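Local coordinates for protein NAD-dependent dehydrogenase (Rhizobium meliloti, PDB 4Z0P) that catalyses the NADPH-dependent reduction of glyoxylate and hydroxypyruvate, at residues S270-W273 with N277-V280; G199-T204 with G209-A214; A214-L219 with A242-C247. All coordinates share one frame; numbering follows the deposited sequence.

Overall arrangement
All three contacts lie in the nucleotide-binding domain, a parallel sheet flanked by helices, and the residues that touch in each are mostly buried. Contact 2 sits nearest the middle of the chain and backs the cofactor pocket. Contact 3 is farther out, about 21 Å from the chain's centre, where many neighbouring residues face solvent. These two share Ala-214 and the short helix 213-216. Helix 241-250 then ties contact 3 to contact 1, since Phe-272 packs on Ile-244 and Leu-245. The chemistry shifts with place: contact 1, beside the end strand and the second subunit, adds a bridging water to its packing; contact 2 is apolar and touches NADPH; contact 3 is aromatic and includes sulfur.

Contact 1: residues S270-W273 with N277-V280; sequences SRFW and NVYV
Val-278 O takes two hydrogen bonds, one from a water whose O is 2.7 Å away and one from Arg-119 NH1. The same water O lies 2.9 Å from Phe-272 O and so bridges the two backbones, which do not bond directly. Beside this bridge the contact is apolar. Val-280 divides its work: CG1, anti to the backbone N (chi1 171°), meets Trp-273 CZ3 at 3.6 Å with the two side chains crossing at about a right angle, while CG2 sits 3.6 Å from Phe-272 O. Strand 278-280 is the last strand at one end of the parallel Rossmann-type sheet, and the turn 270-273 packs against it. On the other side of the strand, Tyr-279 touches a bound oxalate. With an alanine for Val-280, Trp-273 would probably lose the methyl that CZ3 of its indole rests on, and a gap would open beside the carbonyl and CB of Phe-272, where CG2 now sits. Phe-272 reaches Val-278 as well, CD1 to CG1 at 4.2 Å. An ST turn shapes the loop, Phe-272 N donating to Ser-270 OG at 3.1 Å. Trp-273 NE1 bonds Ser-267 O, and its ring stacks on His-128 of the second subunit.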
# COMPACT_ATOMS: atom_id res chain seq x y z
N SER A 270 -17.37 -20.38 -6.25
CA SER A 270 -16.00 -20.55 -5.75
C SER A 270 -15.92 -20.30 -4.26
O SER A 270 -16.52 -19.36 -3.75
CB SER A 270 -15.01 -19.61 -6.47
OG SER A 270 -13.69 -19.76 -5.96
N ARG A 271 -15.13 -21.12 -3.56
CA ARG A 271 -14.82 -20.84 -2.17
C ARG A 271 -14.02 -19.56 -1.95
O ARG A 271 -14.05 -19.02 -0.85
CB ARG A 271 -14.04 -22.01 -1.57
CG ARG A 271 -14.90 -23.27 -1.39
CD ARG A 271 -14.08 -24.34 -0.68
NE ARG A 271 -13.67 -23.86 0.64
CZ ARG A 271 -12.60 -24.27 1.32
NH1 ARG A 271 -11.77 -25.17 0.81
NH2 ARG A 271 -12.35 -23.75 2.52
N PHE A 272 -13.32 -19.07 -2.97
CA PHE A 272 -12.40 -17.95 -2.76
C PHE A 272 -13.11 -16.69 -2.29
O PHE A 272 -12.54 -15.91 -1.55
CB PHE A 272 -11.58 -17.64 -4.00
CG PHE A 272 -10.52 -18.65 -4.32
CD1 PHE A 272 -9.51 -18.95 -3.40
CD2 PHE A 272 -10.48 -19.25 -5.55
CE1 PHE A 272 -8.53 -19.84 -3.71
CE2 PHE A 272 -9.51 -20.17 -5.87
CZ PHE A 272 -8.53 -20.48 -4.94
N TRP A 273 -14.36 -16.47 -2.72
CA TRP A 273 -15.08 -15.26 -2.36
C TRP A 273 -15.22 -15.07 -0.85
O TRP A 273 -15.25 -13.93 -0.39
CB TRP A 273 -16.47 -15.25 -2.98
CG TRP A 273 -16.55 -15.31 -4.50
CD1 TRP A 273 -16.98 -16.35 -5.26
CD2 TRP A 273 -16.25 -14.25 -5.42
NE1 TRP A 273 -16.97 -16.02 -6.58
CE2 TRP A 273 -16.53 -14.74 -6.72
CE3 TRP A 273 -15.78 -12.95 -5.27
CZ2 TRP A 273 -16.35 -13.97 -7.85
CZ3 TRP A 273 -15.62 -12.17 -6.42
CH2 TRP A 273 -15.90 -12.67 -7.68
N ASN A 277 -8.78 -15.19 4.69
CA ASN A 277 -7.48 -14.56 4.40
C ASN A 277 -7.15 -14.56 2.91
O ASN A 277 -5.98 -14.57 2.55
CB ASN A 277 -6.36 -15.20 5.23
CG ASN A 277 -6.53 -14.99 6.72
OD1 ASN A 277 -6.61 -13.85 7.19
ND2 ASN A 277 -6.59 -16.09 7.49
N VAL A 278 -8.18 -14.50 2.07
CA VAL A 278 -8.03 -14.33 0.63
C VAL A 278 -8.66 -13.05 0.17
O VAL A 278 -9.82 -12.78 0.48
CB VAL A 278 -8.65 -15.49 -0.19
CG1 VAL A 278 -8.39 -15.26 -1.67
CG2 VAL A 278 -8.03 -16.82 0.23
N TYR A 279 -7.89 -12.26 -0.57
CA TYR A 279 -8.39 -11.07 -1.24
C TYR A 279 -8.63 -11.35 -2.71
O TYR A 279 -7.70 -11.72 -3.41
CB TYR A 279 -7.41 -9.92 -1.17
CG TYR A 279 -7.13 -9.44 0.23
CD1 TYR A 279 -8.06 -8.67 0.90
CD2 TYR A 279 -5.98 -9.80 0.89
CE1 TYR A 279 -7.81 -8.20 2.17
CE2 TYR A 279 -5.71 -9.36 2.19
CZ TYR A 279 -6.64 -8.56 2.84
OH TYR A 279 -6.37 -8.11 4.09
N VAL A 280 -9.86 -11.19 -3.16
CA VAL A 280 -10.19 -11.44 -4.58
C VAL A 280 -10.44 -10.10 -5.28
O VAL A 280 -11.25 -9.30 -4.83
CB VAL A 280 -11.49 -12.29 -4.71
CG1 VAL A 280 -11.99 -12.38 -6.15
CG2 VAL A 280 -11.26 -13.67 -4.12
O HOH W 1 -12.42 -13.41 -0.11

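Contact 2: residues G199-T204 with G209-A214. With NDP (NADPH dihydro-nicotinamide-adenine-dinucleotide phosphate), chain H.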
# COMPACT_ATOMS: atom_id res chain seq x y z
N GLY A 199 3.52 -13.52 -7.89
CA GLY A 199 3.57 -14.00 -9.26
C GLY A 199 3.29 -12.89 -10.29
O GLY A 199 2.20 -12.33 -10.32
N LEU A 200 4.28 -12.62 -11.12
CA LEU A 200 4.18 -11.71 -12.26
C LEU A 200 4.79 -12.35 -13.52
O LEU A 200 5.54 -11.73 -14.25
CB LEU A 200 4.85 -10.39 -11.95
CG LEU A 200 4.04 -9.52 -10.98
CD1 LEU A 200 4.88 -8.35 -10.48
CD2 LEU A 200 2.76 -9.02 -11.62
N LEU A 201 4.43 -13.61 -13.73
CA LEU A 201 4.84 -14.39 -14.90
C LEU A 201 3.74 -14.35 -15.96
O LEU A 201 2.56 -14.30 -15.64
CB LEU A 201 5.04 -15.85 -14.53
CG LEU A 201 6.25 -16.23 -13.65
CD1 LEU A 201 6.10 -17.64 -13.12
CD2 LEU A 201 7.54 -16.06 -14.43
N PRO A 202 4.13 -14.41 -17.24
CA PRO A 202 3.15 -14.73 -18.29
C PRO A 202 2.65 -16.16 -18.14
O PRO A 202 3.30 -16.96 -17.45
CB PRO A 202 3.93 -14.58 -19.59
CG PRO A 202 5.37 -14.65 -19.20
CD PRO A 202 5.52 -14.47 -17.72
N LEU A 203 1.49 -16.45 -18.73
CA LEU A 203 1.05 -17.83 -18.96
C LEU A 203 1.69 -18.31 -20.22
O LEU A 203 1.47 -17.75 -21.30
CB LEU A 203 -0.46 -17.97 -19.10
CG LEU A 203 -0.96 -19.43 -19.27
CD1 LEU A 203 -0.53 -20.36 -18.16
CD2 LEU A 203 -2.47 -19.45 -19.41
N THR A 204 2.47 -19.38 -20.10
CA THR A 204 3.01 -20.11 -21.24
C THR A 204 2.88 -21.59 -20.92
O THR A 204 2.63 -21.96 -19.77
CB THR A 204 4.49 -19.79 -21.45
OG1 THR A 204 5.24 -20.39 -20.39
CG2 THR A 204 4.71 -18.28 -21.47
N GLY A 209 0.38 -24.19 -14.34
CA GLY A 209 0.35 -24.94 -13.09
C GLY A 209 1.60 -24.91 -12.22
O GLY A 209 1.78 -25.79 -11.37
N ILE A 210 2.44 -23.89 -12.38
CA ILE A 210 3.68 -23.77 -11.64
C ILE A 210 3.43 -23.50 -10.14
O ILE A 210 4.17 -23.97 -9.28
CB ILE A 210 4.62 -22.68 -12.27
CG1 ILE A 210 6.04 -22.76 -11.71
CG2 ILE A 210 4.09 -21.29 -12.11
CD1 ILE A 210 7.03 -21.92 -12.49
N PHE A 211 2.36 -22.79 -9.83
CA PHE A 211 2.07 -22.45 -8.43
C PHE A 211 1.16 -23.55 -7.88
O PHE A 211 -0.06 -23.49 -7.99
CB PHE A 211 1.41 -21.09 -8.30
CG PHE A 211 2.20 -19.95 -8.93
CD1 PHE A 211 3.46 -19.61 -8.46
CD2 PHE A 211 1.65 -19.20 -9.96
CE1 PHE A 211 4.17 -18.54 -9.01
CE2 PHE A 211 2.34 -18.12 -10.50
CZ PHE A 211 3.61 -17.79 -10.03
N ASN A 212 1.79 -24.56 -7.30
CA ASN A 212 1.12 -25.77 -6.81
C ASN A 212 1.58 -26.11 -5.38
O ASN A 212 2.40 -25.39 -4.80
CB ASN A 212 1.37 -26.95 -7.76
CG ASN A 212 2.82 -27.24 -7.94
OD1 ASN A 212 3.60 -27.14 -7.01
ND2 ASN A 212 3.21 -27.54 -9.17
N ALA A 213 0.97 -27.14 -4.79
CA ALA A 213 1.21 -27.45 -3.39
C ALA A 213 2.68 -27.71 -3.09
O ALA A 213 3.17 -27.27 -2.05
CB ALA A 213 0.36 -28.64 -2.94
N ALA A 214 3.37 -28.40 -3.99
CA ALA A 214 4.81 -28.65 -3.79
C ALA A 214 5.60 -27.36 -3.70
O ALA A 214 6.52 -27.26 -2.90
CB ALA A 214 5.38 -29.53 -4.89
PA NDP H . 7.75 -9.46 -19.34
O1A NDP H . 7.83 -10.25 -20.64
O2A NDP H . 8.42 -8.13 -19.31
O5B NDP H . 8.38 -10.38 -18.22
C5B NDP H . 8.13 -11.77 -18.10
C4B NDP H . 9.09 -12.33 -17.09
O4B NDP H . 8.71 -13.68 -16.86
C3B NDP H . 10.55 -12.36 -17.56
O3B NDP H . 11.37 -12.08 -16.43
C2B NDP H . 10.73 -13.79 -18.02
O2B NDP H . 12.06 -14.28 -17.93
C1B NDP H . 9.87 -14.50 -17.01
N9A NDP H . 9.53 -15.84 -17.50
C8A NDP H . 8.76 -16.22 -18.54
N7A NDP H . 8.67 -17.52 -18.69
C5A NDP H . 9.44 -18.02 -17.67
C6A NDP H . 9.78 -19.33 -17.28
N6A NDP H . 9.32 -20.43 -17.92
N1A NDP H . 10.59 -19.49 -16.20
C2A NDP H . 11.05 -18.40 -15.56
N3A NDP H . 10.80 -17.12 -15.85
C4A NDP H . 9.97 -17.00 -16.92
O3 NDP H . 6.17 -9.39 -19.02
PN NDP H . 5.52 -8.22 -18.10
O1N NDP H . 6.31 -8.04 -16.85
O2N NDP H . 5.21 -7.03 -18.93
O5D NDP H . 4.11 -8.92 -17.83
C5D NDP H . 4.07 -10.12 -17.10
C4D NDP H . 2.68 -10.73 -17.15
O4D NDP H . 1.79 -10.03 -16.27
C3D NDP H . 1.95 -10.67 -18.48
O3D NDP H . 2.41 -11.71 -19.37
C2D NDP H . 0.48 -10.83 -18.14
O2D NDP H . 0.10 -12.22 -18.17
C1D NDP H . 0.46 -10.33 -16.67
N1N NDP H . -0.37 -9.14 -16.49
C2N NDP H . -1.50 -9.17 -15.68
C3N NDP H . -2.28 -8.07 -15.48
C7N NDP H . -3.41 -8.03 -14.50
O7N NDP H . -4.22 -7.09 -14.58
N7N NDP H . -3.53 -8.98 -13.59
C4N NDP H . -1.95 -6.81 -16.20
C5N NDP H . -0.74 -6.87 -17.06
C6N NDP H . -0.00 -7.96 -17.16
P2B NDP H . 13.19 -13.81 -18.98
O1X NDP H . 13.49 -12.39 -18.57
O2X NDP H . 14.32 -14.77 -18.66
O3X NDP H . 12.62 -13.95 -20.34
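The ring of Phe-211 reaches across to Gly-199 and Leu-201 with its far carbon, CZ, while one of its faces is covered from within its own segment: Ile-210 CG2 sits 3.7 Å above the plane, over the centre. Both partners across the contact come in obliquely. Gly-199 CA is 3.9 Å from Phe-211 CZ, close enough that a beta carbon on Gly-199 would clash with the ring, so the bare backbone at the end of strand 196-199 serves as the wall here. Leu-201 CD1 approaches the same CZ at 4.0 Å and also touches Ile-210 CG2 at 4.3 Å. The ring of Phe-230 meets that of Phe-211 with its plane turned by about 50°, and Met-146 packs on both Phe-211 and Ile-210.

Leu-201 is the pivot. A chi1 of -71° swings CG away from its own C=O, and from there the two methyls part: CD1 goes to the aromatic side, CD2 to the cofactor, where it lies 3.6 Å from O4B of the NADPH adenosine ribose. Pro-202 continues that surface, its CB 3.3 Å from O3D of the nicotinamide ribose. This is the loop following a strand of a Rossmann-type domain, placed as expected beside the dinucleotide. Farther along, Asn-212 is the N-cap of helix 213-216, its OD1 accepting from Leu-215 N.

Between the two segments the chemistry is wholly apolar. Leu-201 and Pro-202 lay side-chain carbons against the sugars of NADPH, ribose oxygens included, without hydrogen-bonding them. These two side chains therefore shape the cofactor's bed by fit, while its polar groups bond elsewhere, to Ser-172, Arg-93 and Tyr-320 among others.

Contact 3: residues A214-L219 with A242-C247; sequences ALFAKL and ADILEC
Phe-216 carries this contact, running from helix 213-216 into the side of helix 241-250. In this Rossmann-type domain helix 213-216 lies between strands 196-199 and 229-232, and helix 241-250 between 229-232 and 255-258, the order of beta-alpha-beta crossovers. Starting at CB, the side chain leaves toward the longer helix; a chi1 of -57° sets CG opposite the carbonyl carbon, which carries the ring to the neighbouring helix.

Along one side of the ring the atoms meet their partners in turn. CD2 comes first, 4.0 Å from Cys-247 SG. That sulfur lies near the ring plane, 76° off the normal and 5.3 Å from the centroid of the Phe-216 ring, so this is a sulfur-aromatic contact made at the edge. CE2 is next, 3.7 Å from Ile-244 CG1, and the carbonyl carbon of Asp-243 stands at the edge nearby. The far carbon, CZ, also rests 3.7 Å from Ile-244 CG1, so this one methylene touches two neighbouring ring carbons, the two side chains crossing at a slant. Beyond the two segments, Phe-230 meets the Phe-216 ring with planes about 55° apart, and Leu-215 turns to Leu-197 of strand 196-199 and to Leu-191 of helix 187-193.

Past Phe-216 the chain leaves through a type I turn, closed where Leu-219 N bonds Phe-216 O at 3.2 Å. A polar link between the helices is made at the start of the shorter one, where Asp-243 OD2 accepts from Ala-213 N.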
# COMPACT_ATOMS: atom_id res chain seq x y z
N ALA A 214 3.37 -28.40 -3.99
CA ALA A 214 4.81 -28.65 -3.79
C ALA A 214 5.60 -27.36 -3.70
O ALA A 214 6.52 -27.26 -2.90
CB ALA A 214 5.38 -29.53 -4.89
N LEU A 215 5.25 -26.38 -4.53
CA LEU A 215 5.92 -25.07 -4.49
C LEU A 215 5.60 -24.31 -3.22
O LEU A 215 6.51 -23.77 -2.58
CB LEU A 215 5.55 -24.26 -5.73
CG LEU A 215 6.23 -22.89 -5.81
CD1 LEU A 215 6.63 -22.51 -7.23
CD2 LEU A 215 5.35 -21.81 -5.23
N PHE A 216 4.32 -24.28 -2.82
CA PHE A 216 3.94 -23.57 -1.58
C PHE A 216 4.63 -24.17 -0.34
O PHE A 216 5.01 -23.42 0.57
CB PHE A 216 2.42 -23.59 -1.38
CG PHE A 216 1.62 -22.98 -2.53
CD1 PHE A 216 2.05 -21.81 -3.17
CD2 PHE A 216 0.46 -23.58 -2.97
CE1 PHE A 216 1.32 -21.27 -4.22
CE2 PHE A 216 -0.27 -23.05 -4.02
CZ PHE A 216 0.17 -21.91 -4.66
N ALA A 217 4.81 -25.49 -0.34
CA ALA A 217 5.54 -26.19 0.74
C ALA A 217 7.03 -25.83 0.86
O ALA A 217 7.63 -26.09 1.90
CB ALA A 217 5.38 -27.69 0.58
N LYS A 218 7.61 -25.26 -0.19
CA LYS A 218 9.01 -24.82 -0.18
C LYS A 218 9.20 -23.38 0.26
O LYS A 218 10.32 -22.97 0.52
CB LYS A 218 9.65 -25.04 -1.55
CG LYS A 218 9.80 -26.51 -1.91
CD LYS A 218 10.43 -26.61 -3.30
CE LYS A 218 10.58 -28.05 -3.77
NZ LYS A 218 9.39 -28.49 -4.54
N LEU A 219 8.11 -22.62 0.39
CA LEU A 219 8.19 -21.24 0.88
C LEU A 219 8.61 -21.18 2.33
O LEU A 219 8.46 -22.15 3.08
CB LEU A 219 6.85 -20.53 0.66
CG LEU A 219 6.48 -20.30 -0.81
CD1 LEU A 219 5.04 -19.80 -0.97
CD2 LEU A 219 7.42 -19.28 -1.44
N ALA A 242 -7.04 -25.88 -6.69
CA ALA A 242 -7.31 -26.95 -5.73
C ALA A 242 -6.23 -26.97 -4.63
O ALA A 242 -6.52 -27.21 -3.46
CB ALA A 242 -7.40 -28.30 -6.43
N ASP A 243 -4.97 -26.75 -5.03
CA ASP A 243 -3.84 -26.76 -4.11
C ASP A 243 -3.81 -25.51 -3.24
O ASP A 243 -3.49 -25.58 -2.06
CB ASP A 243 -2.52 -26.86 -4.86
CG ASP A 243 -2.31 -28.19 -5.54
OD1 ASP A 243 -3.15 -29.11 -5.45
OD2 ASP A 243 -1.22 -28.35 -6.14
N ILE A 244 -4.13 -24.36 -3.82
CA ILE A 244 -4.21 -23.12 -3.04
C ILE A 244 -5.21 -23.32 -1.91
O ILE A 244 -4.93 -23.02 -0.74
CB ILE A 244 -4.62 -21.90 -3.91
CG1 ILE A 244 -3.55 -21.55 -4.96
CG2 ILE A 244 -4.83 -20.69 -3.02
CD1 ILE A 244 -4.01 -20.50 -5.96
N LEU A 245 -6.39 -23.83 -2.25
CA LEU A 245 -7.44 -24.06 -1.25
C LEU A 245 -7.02 -25.06 -0.16
O LEU A 245 -7.24 -24.79 1.03
CB LEU A 245 -8.74 -24.50 -1.91
CG LEU A 245 -9.43 -23.43 -2.76
CD1 LEU A 245 -10.46 -24.04 -3.69
CD2 LEU A 245 -10.08 -22.41 -1.85
N GLU A 246 -6.44 -26.19 -0.56
CA GLU A 246 -5.92 -27.19 0.39
C GLU A 246 -4.90 -26.57 1.34
O GLU A 246 -4.94 -26.82 2.55
CB GLU A 246 -5.22 -28.35 -0.34
CG GLU A 246 -6.16 -29.36 -0.94
CD GLU A 246 -5.51 -30.72 -1.07
OE1 GLU A 246 -6.19 -31.72 -0.78
OE2 GLU A 246 -4.31 -30.78 -1.45
N CYS A 247 -4.01 -25.76 0.78
CA CYS A 247 -2.95 -25.14 1.57
C CYS A 247 -3.45 -24.04 2.48
O CYS A 247 -2.91 -23.87 3.57
CB CYS A 247 -1.85 -24.62 0.67
SG CYS A 247 -0.87 -25.95 -0.08